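PfhB2 (PDB 6U8T) probably cleaves host proteins as the YopT-type cysteine protease domain, of the papain-like clan CA, within a Pasteurella multocida toxin. Local coordinates at residues 161-166 with 172-177; 6-11 with 191-196; 83-88 with 95-100. The protein carries 1 engineered substitution. All coordinates share one frame; numbering follows the deposited sequence.

Interaction 1. Residues 161-166 with 172-177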
loop_
_atom_site.group_PDB
_atom_site.type_symbol
_atom_site.label_atom_id
_atom_site.label_comp_id
_atom_site.label_asym_id
_atom_site.label_seq_id
_atom_site.Cartn_x
_atom_site.Cartn_y
_atom_site.Cartn_z
ATOM N N HIS C 161 10.122 -0.356 -3.783
ATOM C CA HIS C 161 11.065 0.658 -4.302
ATOM C C HIS C 161 12.478 0.091 -4.184
ATOM O O HIS C 161 12.725 -0.731 -3.273
ATOM C CB HIS C 161 10.881 1.984 -3.564
ATOM C CG HIS C 161 11.681 3.087 -4.149
ATOM N ND1 HIS C 161 11.693 3.344 -5.500
ATOM C CD2 HIS C 161 12.478 4.011 -3.574
ATOM C CE1 HIS C 161 12.461 4.383 -5.744
ATOM N NE2 HIS C 161 12.957 4.822 -4.576
ATOM N N THR C 162 13.356 0.515 -5.088
ATOM C CA THR C 162 14.793 0.188 -5.087
ATOM C C THR C 162 15.577 1.493 -5.009
ATOM O O THR C 162 15.309 2.396 -5.811
ATOM C CB THR C 162 15.196 -0.616 -6.326
ATOM O OG1 THR C 162 14.262 -1.686 -6.452
ATOM C CG2 THR C 162 16.609 -1.139 -6.257
ATOM N N VAL C 163 16.525 1.541 -4.082
ATOM C CA VAL C 163 17.576 2.586 -4.000
ATOM C C VAL C 163 18.922 1.862 -3.995
ATOM O O VAL C 163 18.936 0.601 -3.978
ATOM C CB VAL C 163 17.355 3.483 -2.768
ATOM C CG1 VAL C 163 16.047 4.244 -2.869
ATOM C CG2 VAL C 163 17.426 2.724 -1.460
ATOM N N SER C 164 20.020 2.601 -4.033
ATOM C CA SER C 164 21.374 2.016 -4.036
ATOM C C SER C 164 22.342 2.925 -3.290
ATOM O O SER C 164 22.025 4.060 -2.994
ATOM C CB SER C 164 21.817 1.716 -5.433
ATOM O OG SER C 164 21.715 2.857 -6.250
ATOM N N ALA C 165 23.495 2.378 -2.940
ATOM C CA ALA C 165 24.543 3.077 -2.185
ATOM C C ALA C 165 25.908 2.565 -2.637
ATOM O O ALA C 165 25.978 1.429 -3.124
ATOM C CB ALA C 165 24.300 2.856 -0.718
ATOM N N LEU C 166 26.919 3.413 -2.515
ATOM C CA LEU C 166 28.356 3.063 -2.594
ATOM C C LEU C 166 29.002 3.626 -1.327
ATOM O O LEU C 166 28.841 4.833 -1.037
ATOM C CB LEU C 166 28.944 3.677 -3.865
ATOM C CG LEU C 166 30.443 3.529 -4.052
ATOM C CD1 LEU C 166 30.809 2.094 -4.394
ATOM C CD2 LEU C 166 30.957 4.502 -5.107
ATOM N N VAL C 172 29.883 8.089 1.819
ATOM C CA VAL C 172 28.598 7.409 1.468
ATOM C C VAL C 172 27.981 8.117 0.265
ATOM O O VAL C 172 27.732 9.325 0.351
ATOM C CB VAL C 172 27.614 7.370 2.651
ATOM C CG1 VAL C 172 26.405 6.515 2.314
ATOM C CG2 VAL C 172 28.275 6.875 3.924
ATOM N N VAL C 173 27.791 7.393 -0.832
ATOM C CA VAL C 173 26.999 7.896 -1.983
ATOM C C VAL C 173 25.666 7.155 -1.967
ATOM O O VAL C 173 25.685 5.932 -1.993
ATOM C CB VAL C 173 27.750 7.728 -3.314
ATOM C CG1 VAL C 173 26.975 8.348 -4.456
ATOM C CG2 VAL C 173 29.139 8.336 -3.242
ATOM N N PHE C 174 24.547 7.880 -1.875
ATOM C CA PHE C 174 23.179 7.314 -1.819
ATOM C C PHE C 174 22.430 7.727 -3.085
ATOM O O PHE C 174 22.488 8.905 -3.442
ATOM C CB PHE C 174 22.473 7.796 -0.556
ATOM C CG PHE C 174 21.077 7.253 -0.397
ATOM C CD1 PHE C 174 20.871 5.908 -0.165
ATOM C CD2 PHE C 174 19.977 8.081 -0.480
ATOM C CE1 PHE C 174 19.587 5.400 -0.017
ATOM C CE2 PHE C 174 18.694 7.572 -0.373
ATOM C CZ PHE C 174 18.501 6.245 -0.115
ATOM N N PHE C 175 21.786 6.791 -3.776
ATOM C CA PHE C 175 21.085 7.074 -5.050
ATOM C C PHE C 175 19.657 6.559 -4.952
ATOM O O PHE C 175 19.449 5.361 -4.666
ATOM C CB PHE C 175 21.833 6.477 -6.249
ATOM C CG PHE C 175 21.076 6.623 -7.544
ATOM C CD1 PHE C 175 21.007 7.843 -8.202
ATOM C CD2 PHE C 175 20.387 5.544 -8.083
ATOM C CE1 PHE C 175 20.279 7.976 -9.373
ATOM C CE2 PHE C 175 19.668 5.687 -9.263
ATOM C CZ PHE C 175 19.623 6.895 -9.909
ATOM N N ASP C 176 18.709 7.464 -5.169
ATOM C CA ASP C 176 17.254 7.174 -5.216
ATOM C C ASP C 176 16.712 7.638 -6.564
ATOM O O ASP C 176 16.592 8.832 -6.813
ATOM C CB ASP C 176 16.546 7.847 -4.047
ATOM C CG ASP C 176 15.091 7.451 -3.925
ATOM O OD1 ASP C 176 14.547 6.917 -4.919
ATOM O OD2 ASP C 176 14.542 7.620 -2.833
ATOM N N PRO C 177 16.381 6.706 -7.476
ATOM C CA PRO C 177 15.912 7.058 -8.811
ATOM C C PRO C 177 14.664 7.958 -8.811
ATOM O O PRO C 177 14.328 8.446 -9.871
ATOM C CB PRO C 177 15.551 5.731 -9.487
ATOM C CG PRO C 177 15.986 4.636 -8.563
ATOM C CD PRO C 177 16.458 5.264 -7.271
#

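Interaction 2. Residues 6-11 with 191-196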
loop_
_atom_site.group_PDB
_atom_site.type_symbol
_atom_site.label_atom_id
_atom_site.label_comp_id
_atom_site.label_asym_id
_atom_site.label_seq_id
_atom_site.Cartn_x
_atom_site.Cartn_y
_atom_site.Cartn_z
ATOM N N ALA C 6 22.172 19.311 2.266
ATOM C CA ALA C 6 23.259 20.279 2.544
ATOM C C ALA C 6 23.190 20.705 4.019
ATOM O O ALA C 6 24.255 20.984 4.613
ATOM C CB ALA C 6 23.174 21.455 1.602
ATOM N N GLU C 7 21.988 20.722 4.592
ATOM C CA GLU C 7 21.750 21.009 6.035
ATOM C C GLU C 7 22.480 19.966 6.894
ATOM O O GLU C 7 22.906 20.305 7.988
ATOM C CB GLU C 7 20.234 21.112 6.292
ATOM C CG GLU C 7 19.649 20.259 7.430
ATOM C CD GLU C 7 18.809 21.006 8.451
ATOM O OE1 GLU C 7 19.372 21.945 9.053
ATOM O OE2 GLU C 7 17.621 20.635 8.646
ATOM N N TYR C 8 22.575 18.726 6.421
ATOM C CA TYR C 8 23.191 17.593 7.156
ATOM C C TYR C 8 24.626 17.370 6.674
ATOM O O TYR C 8 25.181 16.291 6.952
ATOM C CB TYR C 8 22.305 16.358 7.017
ATOM C CG TYR C 8 21.133 16.381 7.958
ATOM C CD1 TYR C 8 21.236 15.847 9.226
ATOM C CD2 TYR C 8 19.945 17.002 7.601
ATOM C CE1 TYR C 8 20.163 15.874 10.104
ATOM C CE2 TYR C 8 18.864 17.042 8.465
ATOM C CZ TYR C 8 18.981 16.487 9.726
ATOM O OH TYR C 8 17.923 16.521 10.591
ATOM N N GLY C 9 25.217 18.357 5.996
ATOM C CA GLY C 9 26.640 18.354 5.615
ATOM C C GLY C 9 26.906 17.531 4.370
ATOM O O GLY C 9 28.080 17.233 4.098
ATOM N N GLY C 10 25.863 17.183 3.620
ATOM C CA GLY C 10 25.990 16.429 2.360
ATOM C C GLY C 10 25.965 17.332 1.147
ATOM O O GLY C 10 25.821 18.526 1.314
ATOM N N GLU C 11 26.089 16.743 -0.041
ATOM C CA GLU C 11 25.960 17.412 -1.357
ATOM C C GLU C 11 24.987 16.621 -2.255
ATOM O O GLU C 11 25.062 15.371 -2.288
ATOM C CB GLU C 11 27.343 17.519 -1.984
ATOM C CG GLU C 11 27.394 18.437 -3.186
ATOM C CD GLU C 11 28.558 18.172 -4.131
ATOM O OE1 GLU C 11 28.461 17.192 -4.933
ATOM O OE2 GLU C 11 29.557 18.949 -4.074
ATOM N N GLU C 191 23.720 8.843 8.245
ATOM C CA GLU C 191 22.790 8.140 9.161
ATOM C C GLU C 191 21.783 9.148 9.723
ATOM O O GLU C 191 20.573 8.853 9.677
ATOM C CB GLU C 191 23.569 7.431 10.264
ATOM C CG GLU C 191 22.679 6.713 11.252
ATOM C CD GLU C 191 23.403 5.682 12.117
ATOM O OE1 GLU C 191 24.270 4.922 11.601
ATOM O OE2 GLU C 191 23.100 5.637 13.317
ATOM N N SER C 192 22.243 10.305 10.214
ATOM C CA SER C 192 21.363 11.354 10.793
ATOM C C SER C 192 20.392 11.858 9.728
ATOM O O SER C 192 19.215 11.911 10.019
ATOM C CB SER C 192 22.148 12.468 11.372
ATOM O OG SER C 192 23.077 11.918 12.271
ATOM N N TRP C 193 20.887 12.192 8.538
ATOM C CA TRP C 193 20.080 12.688 7.398
ATOM C C TRP C 193 19.019 11.664 7.017
ATOM O O TRP C 193 17.873 12.073 6.847
ATOM C CB TRP C 193 20.957 13.000 6.195
ATOM C CG TRP C 193 20.157 13.311 4.977
ATOM C CD1 TRP C 193 19.568 14.501 4.651
ATOM C CD2 TRP C 193 19.830 12.401 3.920
ATOM N NE1 TRP C 193 18.934 14.396 3.443
ATOM C CE2 TRP C 193 19.082 13.124 2.970
ATOM C CE3 TRP C 193 20.126 11.064 3.665
ATOM C CZ2 TRP C 193 18.628 12.545 1.793
ATOM C CZ3 TRP C 193 19.654 10.480 2.514
ATOM C CH2 TRP C 193 18.916 11.215 1.594
ATOM N N LEU C 194 19.384 10.392 6.880
ATOM C CA LEU C 194 18.467 9.313 6.469
ATOM C C LEU C 194 17.357 9.183 7.522
ATOM O O LEU C 194 16.171 9.178 7.119
ATOM C CB LEU C 194 19.233 7.999 6.307
ATOM C CG LEU C 194 18.496 6.934 5.496
ATOM C CD1 LEU C 194 18.441 7.318 4.025
ATOM C CD2 LEU C 194 19.133 5.570 5.639
ATOM N N LYS C 195 17.720 9.148 8.805
ATOM C CA LYS C 195 16.770 8.895 9.920
ATOM C C LYS C 195 15.947 10.150 10.229
ATOM O O LYS C 195 14.765 10.002 10.482
ATOM C CB LYS C 195 17.530 8.422 11.166
ATOM C CG LYS C 195 18.290 7.112 10.983
ATOM C CD LYS C 195 18.852 6.542 12.260
ATOM C CE LYS C 195 19.132 5.056 12.155
ATOM N NZ LYS C 195 19.805 4.539 13.371
ATOM N N GLU C 196 16.543 11.339 10.216
ATOM C CA GLU C 196 15.903 12.563 10.772
ATOM C C GLU C 196 15.229 13.380 9.668
ATOM O O GLU C 196 14.311 14.112 10.023
ATOM C CB GLU C 196 16.910 13.435 11.512
ATOM C CG GLU C 196 17.453 12.822 12.794
ATOM C CD GLU C 196 18.638 13.596 13.381
ATOM O OE1 GLU C 196 18.858 14.754 12.968
ATOM O OE2 GLU C 196 19.384 13.032 14.220
#

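Interaction 3. Residues 83-88 with 95-100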
loop_
_atom_site.group_PDB
_atom_site.type_symbol
_atom_site.label_atom_id
_atom_site.label_comp_id
_atom_site.label_asym_id
_atom_site.label_seq_id
_atom_site.Cartn_x
_atom_site.Cartn_y
_atom_site.Cartn_z
ATOM N N THR C 83 -13.587 14.918 7.193
ATOM C CA THR C 83 -12.778 15.994 7.812
ATOM C C THR C 83 -12.465 15.660 9.278
ATOM O O THR C 83 -11.286 15.731 9.643
ATOM C CB THR C 83 -13.543 17.310 7.692
ATOM O OG1 THR C 83 -13.083 17.667 6.399
ATOM C CG2 THR C 83 -13.269 18.339 8.760
ATOM N N GLU C 84 -13.485 15.377 10.076
ATOM C CA GLU C 84 -13.335 14.978 11.497
ATOM C C GLU C 84 -12.411 13.741 11.587
ATOM O O GLU C 84 -11.420 13.769 12.357
ATOM C CB GLU C 84 -14.718 14.791 12.114
ATOM C CG GLU C 84 -15.389 16.123 12.396
ATOM C CD GLU C 84 -16.900 16.112 12.518
ATOM O OE1 GLU C 84 -17.481 14.991 12.490
ATOM O OE2 GLU C 84 -17.495 17.227 12.605
ATOM N N PHE C 85 -12.660 12.750 10.749
ATOM C CA PHE C 85 -11.870 11.498 10.686
ATOM C C PHE C 85 -10.392 11.802 10.426
ATOM O O PHE C 85 -9.503 11.273 11.077
ATOM C CB PHE C 85 -12.476 10.574 9.642
ATOM C CG PHE C 85 -11.754 9.262 9.508
ATOM C CD1 PHE C 85 -12.167 8.162 10.245
ATOM C CD2 PHE C 85 -10.726 9.103 8.598
ATOM C CE1 PHE C 85 -11.562 6.926 10.087
ATOM C CE2 PHE C 85 -10.106 7.873 8.455
ATOM C CZ PHE C 85 -10.532 6.788 9.199
HETATM N N MSE C 86 -10.160 12.701 9.484
HETATM C CA MSE C 86 -8.835 13.099 9.019
HETATM C C MSE C 86 -8.088 13.862 10.111
HETATM O O MSE C 86 -6.875 13.792 10.146
HETATM C CB MSE C 86 -8.977 14.034 7.810
HETATM C CG MSE C 86 -8.108 13.730 6.630
HETATM SE SE MSE C 86 -8.919 12.293 5.602
HETATM C CE MSE C 86 -8.103 10.592 6.209
ATOM N N GLN C 87 -8.797 14.629 10.945
ATOM C CA GLN C 87 -8.206 15.460 11.979
ATOM C C GLN C 87 -7.907 14.659 13.258
ATOM O O GLN C 87 -7.303 15.225 14.187
ATOM C CB GLN C 87 -9.171 16.576 12.407
ATOM C CG GLN C 87 -9.440 17.653 11.358
ATOM C CD GLN C 87 -10.579 18.543 11.796
ATOM O OE1 GLN C 87 -11.365 18.199 12.690
ATOM N NE2 GLN C 87 -10.681 19.705 11.189
ATOM N N SER C 88 -8.308 13.396 13.330
ATOM C CA SER C 88 -8.224 12.558 14.534
ATOM C C SER C 88 -6.775 12.163 14.818
ATOM O O SER C 88 -6.415 12.222 15.995
ATOM C CB SER C 88 -9.121 11.345 14.439
ATOM O OG SER C 88 -9.398 10.856 15.732
ATOM N N PHE C 95 -11.288 5.419 14.256
ATOM C CA PHE C 95 -12.372 4.397 14.294
ATOM C C PHE C 95 -13.332 4.694 15.467
ATOM O O PHE C 95 -14.557 4.501 15.301
ATOM C CB PHE C 95 -11.765 2.990 14.252
ATOM C CG PHE C 95 -11.095 2.658 12.943
ATOM C CD1 PHE C 95 -11.750 2.838 11.724
ATOM C CD2 PHE C 95 -9.800 2.165 12.934
ATOM C CE1 PHE C 95 -11.130 2.510 10.528
ATOM C CE2 PHE C 95 -9.191 1.822 11.729
ATOM C CZ PHE C 95 -9.855 1.987 10.529
ATOM N N LYS C 96 -12.826 5.216 16.585
ATOM C CA LYS C 96 -13.693 5.631 17.725
ATOM C C LYS C 96 -14.616 6.781 17.282
ATOM O O LYS C 96 -15.799 6.838 17.721
ATOM C CB LYS C 96 -12.854 6.049 18.935
ATOM C CG LYS C 96 -13.628 6.515 20.159
ATOM C CD LYS C 96 -14.118 5.407 21.049
ATOM C CE LYS C 96 -15.224 4.515 20.511
ATOM N NZ LYS C 96 -16.546 5.192 20.520
ATOM N N LEU C 97 -14.109 7.689 16.451
ATOM C CA LEU C 97 -14.879 8.872 16.006
ATOM C C LEU C 97 -16.036 8.391 15.114
ATOM O O LEU C 97 -17.168 8.879 15.313
ATOM C CB LEU C 97 -13.917 9.828 15.307
ATOM C CG LEU C 97 -14.521 10.940 14.472
ATOM C CD1 LEU C 97 -13.615 12.127 14.611
ATOM C CD2 LEU C 97 -14.643 10.519 13.025
ATOM N N THR C 98 -15.763 7.487 14.172
ATOM C CA THR C 98 -16.773 6.936 13.244
ATOM C C THR C 98 -17.849 6.204 14.062
ATOM O O THR C 98 -19.022 6.367 13.771
ATOM C CB THR C 98 -16.125 6.020 12.199
ATOM O OG1 THR C 98 -15.104 6.721 11.495
ATOM C CG2 THR C 98 -17.132 5.529 11.193
ATOM N N ASP C 99 -17.429 5.442 15.069
ATOM C CA ASP C 99 -18.319 4.680 15.970
ATOM C C ASP C 99 -19.252 5.632 16.712
ATOM O O ASP C 99 -20.431 5.283 16.840
ATOM C CB ASP C 99 -17.516 3.826 16.950
ATOM C CG ASP C 99 -18.404 2.916 17.765
ATOM O OD1 ASP C 99 -18.953 1.990 17.164
ATOM O OD2 ASP C 99 -18.552 3.163 18.979
ATOM N N ASN C 100 -18.741 6.762 17.207
ATOM C CA ASN C 100 -19.563 7.767 17.931
ATOM C C ASN C 100 -20.612 8.343 16.969
ATOM O O ASN C 100 -21.792 8.484 17.374
ATOM C CB ASN C 100 -18.738 8.901 18.533
ATOM C CG ASN C 100 -17.895 8.465 19.710
ATOM O OD1 ASN C 100 -16.753 8.890 19.810
ATOM N ND2 ASN C 100 -18.416 7.646 20.608
#

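Interaction 1. Residues 161-166 with 172-177
The imidazole of H161 meets D176 with its edge: NE2 of H161 donates a hydrogen bond of 2.7 Å to OD1 of D176, which lies in the ring plane; the nitrogen comes in on the syn side of OD1, 33° out of the carboxylate plane. The F175 ring carries the N of P177 over one face, offset toward the rim, and at its edge OG of S164 lies 3.5 Å from CD2 of F175; this buried hydroxyl has no polar partner in the model. W45 of the second subunit stacks on F175. Because chi1 of D176 (-173°) sets its CG opposite the backbone N, the carboxylate reaches across to H161, while OD2 bonds to the hydroxyl of Y204 and OD1 also accepts from N178 N. V163, branched at CB as suits an extended strand, packs between, with CG1 3.5 Å from CG of D176 and CG2 3.7 Å from CE1 of F174. S164/F175 and L166/V173 are antiparallel hydrogen-bonded pairs; between them, A165 CA makes a C-H...O contact of 3.1 Å with V173 O. The result is a beta hairpin bearing a His-carboxylate hydrogen bond, consistent with the active-site strands of clan CA cysteine proteases.

Interaction 2. Residues 6-11 with 191-196
S192, on helix 187-201, begins the contact with Y8, the residue that follows helix 4-7 at a Schellman motif. There the chain turns with positive phi at G9, a conformation easy for a residue without a side chain, and G9 N bonds to A6 O at 3.1 Å. CB of S192 lies 4.1 Å from CD1 of Y8, while its OG turns back to Q188 O in its own helix. W193 supplies the main surface. Its CA sits over one face of the tyrosine ring, 4.0 Å from the centroid and 20° off the ring normal, a CH-pi contact, and its CB packs 3.7 Å from CB of Y8. With chi1 at 172°, the indole leaves the helix on the side opposite its own backbone N and presents an edge to the Y8 face; the planes stand at 70°, an offset edge-to-face pair with centroids 5.7 Å apart. A large flat side chain suits this site because the indole also meets F184 and F198, and NE1 makes a weak bond to S4 OG. E196, one turn on from S192, closes the walk: its extended chain brings the carboxylate to the rim of Y8, where OE1 of E196, using its anti lone pair, accepts a hydrogen bond from OH of Y8 at 3.1 Å.

Interaction 3. Residues 83-88 with 95-100
L97 and F85 meet because each has its CG set trans to its backbone nitrogen, with chi1 at 165° in L97 and -179° in F85. For L97 this carries the forked end across to helix 72-87, where the two methyls straddle neighbouring residues: CD1 of L97 rests 3.5 Å from the backbone O of E84, and CD1 of L97 is 3.8 Å from CB of E84, while CD2 of L97 lies 4.0 Å from CB of F85. Leucine suits the place, since one short branched chain can cover both the backbone and the base of two side chains. The F85 side chain projects out from its helix toward helix 20-51, and its neighbours from 95-100 come to the ring edge: CD2 of L97, OG1 of T98, 3.5 Å from CD1 of F85, and CD1 of F95, 4.4 Å from CE1 of F85. H35 of helix 20-51 makes an edge-to-face pair with the same ring. The short helical axes pass 9.4 Å apart at 151°, roughly antiparallel, as expected of a helical hairpin with a brief connection. T98 OG1 has its main partner in E39 OE2, and F85 O accepts from Q94 NE2. With no hydrogen bond between the two segments, the contact rests on fit of apolar groups, and the hydroxyl oxygen beside F85 faces the ring's C-H rim, which is probably slightly positive, while E39 satisfies its hydrogen-bonding needs.

Overall arrangement
Interactions 1 and 2 lie close together, their centres 14 Å apart, at one end of an elongated chain. Interaction 3 is on the other side of the chain's centre from interaction 1, with nearest atoms about 23 Å away. Along the sequence, residues 6-11 come first, then the helical hairpin of interaction 3, then the beta hairpin of interaction 1, and finally 191-196, which returns to the N-terminal segment. Helix 187-201 links the first two: W193 packs on F174, 3.8 Å between CZ3 of W193 and CD2 of F174. The beta hairpin belongs to the sheet of strands 11-15, 160-168, 171-176 and 180-184, which runs on across the dimer interface that interactions 1 and 2 both reach.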